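Local coordinates for designed CISK-PX domain (Synthetic construct, PDB 4OXW), which is a computationally designed version of the CISK PX domain, a fold whose natural members commonly bind membrane phosphoinositides, so it may do likewise, at residues W50-K53 against K54-R58. Numbering follows the deposited sequence.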
# COMPACT_ATOMS: atom_id res chain seq x y z
N TRP A 50 9.14 -1.33 -1.21
CA TRP A 50 9.78 -2.07 -2.30
C TRP A 50 9.13 -1.70 -3.65
O TRP A 50 9.86 -1.40 -4.62
CB TRP A 50 9.73 -3.58 -2.07
CG TRP A 50 10.69 -4.36 -2.97
CD1 TRP A 50 12.00 -4.66 -2.72
CD2 TRP A 50 10.38 -4.91 -4.24
NE1 TRP A 50 12.53 -5.37 -3.78
CE2 TRP A 50 11.56 -5.55 -4.72
CE3 TRP A 50 9.24 -4.93 -5.03
CZ2 TRP A 50 11.61 -6.18 -5.94
CZ3 TRP A 50 9.28 -5.58 -6.23
CH2 TRP A 50 10.47 -6.19 -6.69
N LEU A 51 7.79 -1.71 -3.71
CA LEU A 51 7.07 -1.33 -4.93
C LEU A 51 7.53 0.06 -5.38
O LEU A 51 7.86 0.31 -6.55
CB LEU A 51 5.57 -1.31 -4.68
CG LEU A 51 4.78 -0.73 -5.84
CD1 LEU A 51 4.85 -1.69 -7.02
CD2 LEU A 51 3.35 -0.50 -5.41
N HIS A 52 7.56 1.00 -4.43
CA HIS A 52 7.92 2.37 -4.72
C HIS A 52 9.32 2.49 -5.30
O HIS A 52 9.53 3.17 -6.30
CB HIS A 52 7.90 3.13 -3.43
CG HIS A 52 8.22 4.57 -3.59
ND1 HIS A 52 7.38 5.44 -4.25
CD2 HIS A 52 9.27 5.30 -3.15
CE1 HIS A 52 7.91 6.65 -4.21
NE2 HIS A 52 9.05 6.59 -3.56
N LYS A 53 10.27 1.82 -4.67
CA LYS A 53 11.66 1.94 -5.15
C LYS A 53 11.78 1.39 -6.57
O LYS A 53 12.46 2.00 -7.41
CB LYS A 53 12.61 1.20 -4.20
CG LYS A 53 12.86 1.92 -2.88
CD LYS A 53 13.46 3.32 -3.06
CE LYS A 53 13.61 4.02 -1.72
NZ LYS A 53 13.66 5.50 -1.85
N LYS A 54 11.08 0.31 -6.88
CA LYS A 54 11.18 -0.30 -8.22
C LYS A 54 10.41 0.49 -9.24
O LYS A 54 10.86 0.64 -10.36
CB LYS A 54 10.71 -1.76 -8.21
CG LYS A 54 11.56 -2.62 -7.30
CD LYS A 54 13.05 -2.35 -7.54
CE LYS A 54 13.94 -3.51 -7.16
NZ LYS A 54 15.31 -3.11 -6.73
N LEU A 55 9.26 1.02 -8.86
CA LEU A 55 8.50 1.88 -9.78
C LEU A 55 9.20 3.16 -10.08
O LEU A 55 9.15 3.67 -11.21
CB LEU A 55 7.13 2.22 -9.22
CG LEU A 55 6.06 1.21 -9.45
CD1 LEU A 55 4.78 1.78 -8.85
CD2 LEU A 55 5.79 0.89 -10.93
N GLN A 56 9.82 3.72 -9.05
CA GLN A 56 10.53 4.97 -9.18
C GLN A 56 11.69 4.83 -10.17
O GLN A 56 12.05 5.78 -10.87
CB GLN A 56 11.02 5.36 -7.81
CG GLN A 56 11.69 6.69 -7.66
CD GLN A 56 11.88 7.02 -6.20
OE1 GLN A 56 12.64 6.35 -5.50
NE2 GLN A 56 11.17 8.03 -5.74
N GLN A 57 12.27 3.64 -10.24
CA GLN A 57 13.34 3.39 -11.21
C GLN A 57 12.80 3.42 -12.65
O GLN A 57 13.47 3.91 -13.54
CB GLN A 57 14.06 2.08 -10.92
CG GLN A 57 14.96 2.18 -9.69
CD GLN A 57 15.21 0.84 -8.98
OE1 GLN A 57 15.01 -0.24 -9.54
NE2 GLN A 57 15.67 0.92 -7.73
N ARG A 58 11.58 2.94 -12.85
CA ARG A 58 11.00 2.82 -14.17
C ARG A 58 10.34 4.12 -14.62
O ARG A 58 10.47 4.54 -15.79
CB ARG A 58 9.95 1.71 -14.18
CG ARG A 58 10.49 0.29 -14.01
CD ARG A 58 9.35 -0.71 -14.16
NE ARG A 58 9.75 -2.10 -13.94
CZ ARG A 58 9.00 -3.16 -14.27
NH1 ARG A 58 7.81 -2.99 -14.84
NH2 ARG A 58 9.44 -4.39 -14.03
O HOH W 1 14.27 3.97 -6.76
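Leu51 and Leu55, one turn apart on the amphipathic helix 45-58, form the tightly packed side of this contact. The two isobutyl groups run alongside each other in the same direction, Leu51 CG standing 3.9 Å from Leu55 CD1. Phe110 and Val107 of helix 105-112 touch the same pair, so the buried stripe joins this helix to the C-terminal part of the PX fold. Beneath it the backbone bond from Leu55 N to Leu51 O is short at 2.8 Å and almost straight (164° at the hydrogen). The succeeding bonds bend progressively, and the one from Gln57 N to Lys53 O has stretched to 3.3 Å with an angle of 140°.

His52 belongs to the buried side too: its ND1 is hydrogen-bonded to Tyr91 OH, while Gln56 NE2 approaches its ring obliquely without making a hydrogen bond to it. Gln56, with CG anti to its own backbone N and an extended chain, instead turns OE1 to a water. That water donates both to Gln56 OE1, at 3.1 Å, and to Lys53 O, at 2.8 Å, bridging side chain and backbone where the helical bond to Lys53 O is long.

The looser, more exposed flank carries Trp50 and Lys54. With chi1 at -62°, Lys54 CG sits beside its backbone N and 3.6 Å from the centroid of the Trp50 six-membered ring, a CH-pi contact directly over one face; a bend at chi2 then brings CE to Trp50 CZ2 at 3.7 Å. Apolar methylenes thus do the touching, and the ammonium group lies beyond the ring contact. The chemistry implies a division of labour: leucines and a tethered histidine probably help hold the helix against the core, whereas lysine methylenes cover an indole face and a water bridges polar groups on its outer side.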